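Ceramide very long chain fatty acid hydroxylase SCS7 (Saccharomyces cerevisiae, PDB 4ZR1) hydroxylates the very long chain fatty acids of ceramides, probably at C-2, drawing electrons from cytochrome b5 in the endoplasmic reticulum membrane. Local coordinates at residues Y250-L261 and T276-S285. Residues are numbered along the deposited sequence; the frame is centred on the assembly and turned at random.
With ZN (zinc ion), chain C; ZN (zinc ion), chain D.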
ATOM      1  N   TYR A 250      -2.598  13.198   6.392  1.00 85.63           N
ATOM      2  CA  TYR A 250      -2.573  13.228   4.935  1.00 85.96           C
ATOM      3  C   TYR A 250      -2.799  11.848   4.334  1.00 89.18           C
ATOM      4  O   TYR A 250      -3.630  11.663   3.442  1.00 90.85           O
ATOM      5  CB  TYR A 250      -1.238  13.797   4.455  1.00 79.04           C
ATOM      6  CG  TYR A 250      -1.146  13.986   2.965  1.00 70.55           C
ATOM      7  CD1 TYR A 250      -1.684  15.109   2.356  1.00 65.57           C
ATOM      8  CD2 TYR A 250      -0.501  13.049   2.168  1.00 72.97           C
ATOM      9  CE1 TYR A 250      -1.587  15.296   0.995  1.00 75.24           C
ATOM     10  CE2 TYR A 250      -0.404  13.221   0.800  1.00 74.98           C
ATOM     11  CZ  TYR A 250      -0.950  14.346   0.216  1.00 78.91           C
ATOM     12  OH  TYR A 250      -0.852  14.521  -1.147  1.00 78.39           O
ATOM     13  N   HIS A 251      -2.057  10.870   4.829  1.00 88.04           N
ATOM     14  CA  HIS A 251      -2.167   9.529   4.286  1.00 78.06           C
ATOM     15  C   HIS A 251      -3.505   8.882   4.637  1.00 86.16           C
ATOM     16  O   HIS A 251      -4.110   8.195   3.812  1.00 89.38           O
ATOM     17  CB  HIS A 251      -1.031   8.648   4.785  1.00 67.32           C
ATOM     18  CG  HIS A 251      -1.165   7.226   4.349  1.00 70.15           C
ATOM     19  ND1 HIS A 251      -1.060   6.843   3.032  1.00 66.83           N
ATOM     20  CD2 HIS A 251      -1.452   6.104   5.045  1.00 72.27           C
ATOM     21  CE1 HIS A 251      -1.252   5.542   2.937  1.00 72.30           C
ATOM     22  NE2 HIS A 251      -1.490   5.069   4.145  1.00 81.00           N
ATOM     23  N   LEU A 252      -3.959   9.094   5.865  1.00 83.45           N
ATOM     24  CA  LEU A 252      -5.233   8.549   6.304  1.00 75.69           C
ATOM     25  C   LEU A 252      -6.385   9.101   5.473  1.00 86.23           C
ATOM     26  O   LEU A 252      -7.395   8.422   5.278  1.00 89.32           O
ATOM     27  CB  LEU A 252      -5.454   8.846   7.785  1.00 76.90           C
ATOM     28  CG  LEU A 252      -5.236   7.685   8.759  1.00 73.69           C
ATOM     29  CD1 LEU A 252      -4.043   6.846   8.385  1.00 68.89           C
ATOM     30  CD2 LEU A 252      -5.058   8.217  10.159  1.00 67.14           C
ATOM     31  N   GLU A 253      -6.240  10.326   4.974  1.00 87.43           N
ATOM     32  CA  GLU A 253      -7.281  10.889   4.119  1.00 90.88           C
ATOM     33  C   GLU A 253      -7.271  10.212   2.752  1.00 91.80           C
ATOM     34  O   GLU A 253      -8.292  10.170   2.065  1.00 92.47           O
ATOM     35  CB  GLU A 253      -7.120  12.400   3.969  1.00 89.75           C
ATOM     36  CG  GLU A 253      -7.559  13.187   5.183  1.00 96.91           C
ATOM     37  CD  GLU A 253      -7.472  14.679   4.961  1.00110.04           C
ATOM     38  OE1 GLU A 253      -7.154  15.099   3.824  1.00108.83           O
ATOM     39  OE2 GLU A 253      -7.718  15.430   5.927  1.00120.25           O
ATOM     40  N   HIS A 254      -6.118   9.683   2.359  1.00 83.25           N
ATOM     41  CA  HIS A 254      -6.042   8.895   1.138  1.00 73.29           C
ATOM     42  C   HIS A 254      -6.909   7.641   1.277  1.00 80.68           C
ATOM     43  O   HIS A 254      -7.454   7.121   0.307  1.00 75.06           O
ATOM     44  CB  HIS A 254      -4.596   8.511   0.831  1.00 67.78           C
ATOM     45  CG  HIS A 254      -4.470   7.439  -0.201  1.00 75.92           C
ATOM     46  ND1 HIS A 254      -4.472   7.704  -1.555  1.00 83.01           N
ATOM     47  CD2 HIS A 254      -4.365   6.095  -0.080  1.00 79.98           C
ATOM     48  CE1 HIS A 254      -4.365   6.569  -2.222  1.00 86.55           C
ATOM     49  NE2 HIS A 254      -4.297   5.578  -1.350  1.00 85.89           N
ATOM     50  N   HIS A 255      -7.024   7.169   2.509  1.00 85.52           N
ATOM     51  CA  HIS A 255      -7.826   6.007   2.833  1.00 68.14           C
ATOM     52  C   HIS A 255      -9.309   6.356   3.035  1.00 77.47           C
ATOM     53  O   HIS A 255     -10.183   5.753   2.422  1.00 79.15           O
ATOM     54  CB  HIS A 255      -7.270   5.337   4.093  1.00 67.01           C
ATOM     55  CG  HIS A 255      -6.062   4.488   3.843  1.00 72.48           C
ATOM     56  ND1 HIS A 255      -6.134   3.246   3.252  1.00 74.60           N
ATOM     57  CD2 HIS A 255      -4.752   4.703   4.107  1.00 77.98           C
ATOM     58  CE1 HIS A 255      -4.920   2.734   3.155  1.00 69.47           C
ATOM     59  NE2 HIS A 255      -4.063   3.598   3.668  1.00 69.91           N
ATOM     60  N   TYR A 256      -9.588   7.332   3.892  1.00 89.99           N
ATOM     61  CA  TYR A 256     -10.954   7.570   4.339  1.00 87.90           C
ATOM     62  C   TYR A 256     -11.606   8.831   3.772  1.00 99.10           C
ATOM     63  O   TYR A 256     -12.575   9.329   4.339  1.00110.71           O
ATOM     64  CB  TYR A 256     -10.991   7.645   5.864  1.00 86.67           C
ATOM     65  CG  TYR A 256     -10.344   6.475   6.559  1.00 90.15           C
ATOM     66  CD1 TYR A 256     -11.053   5.301   6.803  1.00 93.73           C
ATOM     67  CD2 TYR A 256      -9.025   6.545   6.982  1.00 84.61           C
ATOM     68  CE1 TYR A 256     -10.454   4.228   7.447  1.00 93.72           C
ATOM     69  CE2 TYR A 256      -8.425   5.488   7.620  1.00 89.36           C
ATOM     70  CZ  TYR A 256      -9.138   4.333   7.851  1.00 92.67           C
ATOM     71  OH  TYR A 256      -8.520   3.291   8.493  1.00 93.42           O
ATOM     72  N   LYS A 257     -11.092   9.346   2.660  1.00 96.66           N
ATOM     73  CA  LYS A 257     -11.673  10.542   2.055  1.00 96.32           C
ATOM     74  C   LYS A 257     -11.553  10.551   0.530  1.00 94.74           C
ATOM     75  O   LYS A 257     -12.550  10.732  -0.181  1.00 91.95           O
ATOM     76  CB  LYS A 257     -11.016  11.793   2.634  1.00101.92           C
ATOM     77  CG  LYS A 257     -11.552  13.096   2.079  1.00106.12           C
ATOM     78  CD  LYS A 257     -10.962  14.273   2.833  1.00105.12           C
ATOM     79  CE  LYS A 257     -11.526  15.599   2.356  1.00106.03           C
ATOM     80  NZ  LYS A 257     -10.940  16.723   3.141  1.00109.50           N
ATOM     81  N   ASN A 258     -10.334  10.352   0.032  1.00 86.35           N
ATOM     82  CA  ASN A 258     -10.076  10.379  -1.404  1.00 91.66           C
ATOM     83  C   ASN A 258      -8.842   9.554  -1.773  1.00 94.62           C
ATOM     84  O   ASN A 258      -7.725   9.902  -1.384  1.00102.29           O
ATOM     85  CB  ASN A 258      -9.903  11.832  -1.879  1.00 94.48           C
ATOM     86  CG  ASN A 258     -10.043  11.986  -3.390  1.00 90.53           C
ATOM     87  OD1 ASN A 258      -9.551  11.163  -4.162  1.00 89.51           O
ATOM     88  ND2 ASN A 258     -10.728  13.045  -3.812  1.00 91.74           N
ATOM     89  N   TYR A 259      -9.045   8.471  -2.524  1.00 83.80           N
ATOM     90  CA  TYR A 259      -7.936   7.635  -2.982  1.00 82.01           C
ATOM     91  C   TYR A 259      -7.603   7.900  -4.452  1.00 88.10           C
ATOM     92  O   TYR A 259      -6.944   7.088  -5.106  1.00 86.73           O
ATOM     93  CB  TYR A 259      -8.242   6.142  -2.761  1.00 82.37           C
ATOM     94  CG  TYR A 259      -9.441   5.582  -3.512  1.00 74.53           C
ATOM     95  CD1 TYR A 259     -10.729   5.712  -3.008  1.00 76.49           C
ATOM     96  CD2 TYR A 259      -9.276   4.887  -4.705  1.00 81.70           C
ATOM     97  CE1 TYR A 259     -11.821   5.197  -3.686  1.00 76.11           C
ATOM     98  CE2 TYR A 259     -10.360   4.357  -5.385  1.00 78.88           C
ATOM     99  CZ  TYR A 259     -11.628   4.518  -4.873  1.00 79.34           C
ATOM    100  OH  TYR A 259     -12.703   3.996  -5.555  1.00 84.98           O
ATOM    101  N   GLN A 260      -8.068   9.035  -4.971  1.00 88.69           N
ATOM    102  CA  GLN A 260      -7.625   9.513  -6.279  1.00 88.13           C
ATOM    103  C   GLN A 260      -6.507  10.538  -6.087  1.00 88.77           C
ATOM    104  O   GLN A 260      -5.937  11.046  -7.057  1.00 81.95           O
ATOM    105  CB  GLN A 260      -8.782  10.120  -7.077  1.00 85.32           C
ATOM    106  CG  GLN A 260      -9.682   9.097  -7.733  1.00 93.50           C
ATOM    107  CD  GLN A 260     -10.645   8.448  -6.760  1.00103.27           C
ATOM    108  OE1 GLN A 260     -11.318   9.121  -5.974  1.00107.47           O
ATOM    109  NE2 GLN A 260     -10.696   7.126  -6.790  1.00100.61           N
ATOM    110  N   LEU A 261      -6.204  10.824  -4.822  1.00 89.17           N
ATOM    111  CA  LEU A 261      -5.153  11.761  -4.447  1.00 88.63           C
ATOM    112  C   LEU A 261      -4.314  11.211  -3.290  1.00 95.13           C
ATOM    113  O   LEU A 261      -4.625  10.154  -2.737  1.00 92.40           O
ATOM    114  CB  LEU A 261      -5.760  13.103  -4.051  1.00 91.43           C
ATOM    115  CG  LEU A 261      -6.658  13.794  -5.071  1.00 94.13           C
ATOM    116  CD1 LEU A 261      -7.356  14.956  -4.410  1.00 92.06           C
ATOM    117  CD2 LEU A 261      -5.858  14.261  -6.279  1.00 98.00           C
ATOM    118  N   THR A 276      -1.470  16.001  -7.645  1.00 89.86           N
ATOM    119  CA  THR A 276      -2.388  15.059  -7.026  1.00 87.22           C
ATOM    120  C   THR A 276      -2.437  15.294  -5.524  1.00 84.68           C
ATOM    121  O   THR A 276      -2.881  14.427  -4.777  1.00 87.24           O
ATOM    122  CB  THR A 276      -1.994  13.587  -7.299  1.00 85.58           C
ATOM    123  OG1 THR A 276      -0.630  13.369  -6.910  1.00 84.91           O
ATOM    124  CG2 THR A 276      -2.169  13.236  -8.772  1.00 80.00           C
ATOM    125  N   TYR A 277      -1.971  16.465  -5.088  1.00 82.62           N
ATOM    126  CA  TYR A 277      -1.977  16.816  -3.669  1.00 85.17           C
ATOM    127  C   TYR A 277      -3.375  16.636  -3.072  1.00 93.25           C
ATOM    128  O   TYR A 277      -4.383  16.773  -3.769  1.00 87.58           O
ATOM    129  CB  TYR A 277      -1.487  18.257  -3.461  1.00 79.66           C
ATOM    130  CG  TYR A 277      -1.366  18.653  -2.000  1.00 80.78           C
ATOM    131  CD1 TYR A 277      -0.373  18.106  -1.195  1.00 89.19           C
ATOM    132  CD2 TYR A 277      -2.235  19.580  -1.430  1.00 79.71           C
ATOM    133  CE1 TYR A 277      -0.254  18.457   0.137  1.00 91.14           C
ATOM    134  CE2 TYR A 277      -2.122  19.938  -0.092  1.00 83.94           C
ATOM    135  CZ  TYR A 277      -1.128  19.372   0.681  1.00 94.77           C
ATOM    136  OH  TYR A 277      -1.001  19.713   2.007  1.00106.73           O
ATOM    137  N   LEU A 278      -3.429  16.307  -1.787  1.00100.00           N
ATOM    138  CA  LEU A 278      -4.700  16.097  -1.107  1.00106.88           C
ATOM    139  C   LEU A 278      -4.984  17.262  -0.159  1.00108.67           C
ATOM    140  O   LEU A 278      -4.772  17.162   1.050  1.00111.97           O
ATOM    141  CB  LEU A 278      -4.679  14.762  -0.354  1.00113.18           C
ATOM    142  CG  LEU A 278      -6.005  14.195   0.156  1.00113.57           C
ATOM    143  CD1 LEU A 278      -7.042  14.194  -0.946  1.00109.81           C
ATOM    144  CD2 LEU A 278      -5.795  12.786   0.690  1.00110.83           C
ATOM    145  N   GLY A 279      -5.459  18.372  -0.720  1.00109.24           N
ATOM    146  CA  GLY A 279      -5.701  19.585   0.046  1.00112.91           C
ATOM    147  C   GLY A 279      -6.943  19.506   0.914  1.00113.83           C
ATOM    148  O   GLY A 279      -7.641  18.494   0.898  1.00121.11           O
ATOM    149  N   PRO A 280      -7.233  20.575   1.673  1.00111.82           N
ATOM    150  CA  PRO A 280      -8.328  20.500   2.654  1.00112.38           C
ATOM    151  C   PRO A 280      -9.776  20.623   2.128  1.00123.29           C
ATOM    152  O   PRO A 280     -10.673  20.435   2.943  1.00127.85           O
ATOM    153  CB  PRO A 280      -7.984  21.645   3.630  1.00112.27           C
ATOM    154  CG  PRO A 280      -7.154  22.607   2.826  1.00105.72           C
ATOM    155  CD  PRO A 280      -6.383  21.771   1.850  1.00105.24           C
ATOM    156  N   ASP A 281      -9.971  20.919   0.836  1.00137.04           N
ATOM    157  CA  ASP A 281     -11.278  20.942   0.146  1.00152.09           C
ATOM    158  C   ASP A 281     -11.284  19.971  -1.046  1.00145.52           C
ATOM    159  O   ASP A 281     -12.013  20.143  -2.020  1.00153.19           O
ATOM    160  CB  ASP A 281     -11.634  22.377  -0.297  1.00168.59           C
ATOM    161  CG  ASP A 281     -10.890  22.834  -1.565  1.00170.77           C
ATOM    162  OD1 ASP A 281     -10.225  22.027  -2.257  1.00168.65           O
ATOM    163  OD2 ASP A 281     -10.953  24.045  -1.868  1.00173.79           O
ATOM    164  N   ALA A 282     -10.404  18.987  -0.990  1.00130.04           N
ATOM    165  CA  ALA A 282     -10.482  17.859  -1.901  1.00119.05           C
ATOM    166  C   ALA A 282     -11.838  17.179  -1.771  1.00114.85           C
ATOM    167  O   ALA A 282     -12.365  17.090  -0.674  1.00118.96           O
ATOM    168  CB  ALA A 282      -9.348  16.888  -1.617  1.00118.58           C
ATOM    169  N   PRO A 283     -12.412  16.730  -2.896  1.00107.87           N
ATOM    170  CA  PRO A 283     -13.719  16.067  -2.886  1.00102.48           C
ATOM    171  C   PRO A 283     -13.644  14.679  -2.253  1.00107.89           C
ATOM    172  O   PRO A 283     -12.557  14.110  -2.127  1.00107.54           O
ATOM    173  CB  PRO A 283     -14.070  15.950  -4.374  1.00 93.54           C
ATOM    174  CG  PRO A 283     -13.079  16.809  -5.097  1.00102.84           C
ATOM    175  CD  PRO A 283     -11.863  16.835  -4.255  1.00104.48           C
ATOM    176  N   LEU A 284     -14.794  14.133  -1.876  1.00107.13           N
ATOM    177  CA  LEU A 284     -14.865  12.731  -1.481  1.00100.44           C
ATOM    178  C   LEU A 284     -14.774  11.854  -2.732  1.00103.56           C
ATOM    179  O   LEU A 284     -14.986  12.328  -3.855  1.00 95.71           O
ATOM    180  CB  LEU A 284     -16.157  12.441  -0.717  1.00 87.13           C
ATOM    181  CG  LEU A 284     -16.446  13.276   0.532  1.00 91.71           C
ATOM    182  CD1 LEU A 284     -17.765  12.852   1.168  1.00 89.77           C
ATOM    183  CD2 LEU A 284     -15.313  13.171   1.533  1.00 96.05           C
ATOM    184  N   SER A 285     -14.449  10.577  -2.551  1.00103.10           N
ATOM    185  CA  SER A 285     -14.445   9.652  -3.676  1.00 94.71           C
ATOM    186  C   SER A 285     -15.864   9.134  -3.921  1.00103.64           C
ATOM    187  O   SER A 285     -16.698   9.122  -3.009  1.00101.69           O
ATOM    188  CB  SER A 285     -13.465   8.507  -3.426  1.00 89.34           C
ATOM    189  OG  SER A 285     -12.125   8.943  -3.611  1.00 82.54           O
TER
HETATM  190 ZN    ZN C 401      -2.170   2.960   4.085  1.00 81.14          ZN
HETATM  191 ZN    ZN D 402      -3.654   3.602  -1.905  1.00 84.51          ZN
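Leu278 is pushed in between Tyr250, Glu253 and Leu261, and it ties the irregular loop 276-285 to the back of a histidine-box helix of this sterol desaturase-family dimetal enzyme. The helix carries its box as HLEHH: His251 and His255 bind one zinc ion, completed by His177, His232 and His236, while His254 binds the other with His150, His155, His174 and His178. The loop probably lies on the cytoplasmic side, behind the metal ligands.

The tight part is at Leu278. Its CB sits 3.4 Å from Tyr250 CE1, CD1 reaches Leu261 CB, and CD2 lies against Glu253 CB and the backbone N of His254. Tyr250 gets its hydroxyl to the loop because chi1 (-175°) swings the ring away from the backbone N, and Leu278 N donates to Tyr250 OH at 3.2 Å; Asp271 is the stronger partner of that oxygen. The Tyr277 ring runs nearly parallel to that of Tyr250 but slid aside, with little overlap. Without the ring and hydroxyl, as with an alanine at Tyr250, Leu278 N and Asp271 would probably lose their shared partner and a gap would open beside Leu278 CB. The extended Lys257 chain is buried too, CE 3.5 Å from Ala282 O and CG against Leu284 CD2; its NZ finds its main polar partner at Lys30, outside the contact.

The solvent side is looser: Gly279 to Ala282 form a type I turn whose exposed tip, Pro280 and Asp281, stands off the helix.

Beyond the turn comes a second buried patch, a polar one. Ser285 N donates weakly to Lys257 O, and Tyr259 N weakly to Ser285 OG. Asn258 works both ways. OD1 closes an Asx turn by accepting from Gln260 N, and Asn258 ND2 gives a 2.7 Å bond to Pro283 O, approaching from above the carbonyl plane, 40° out of it.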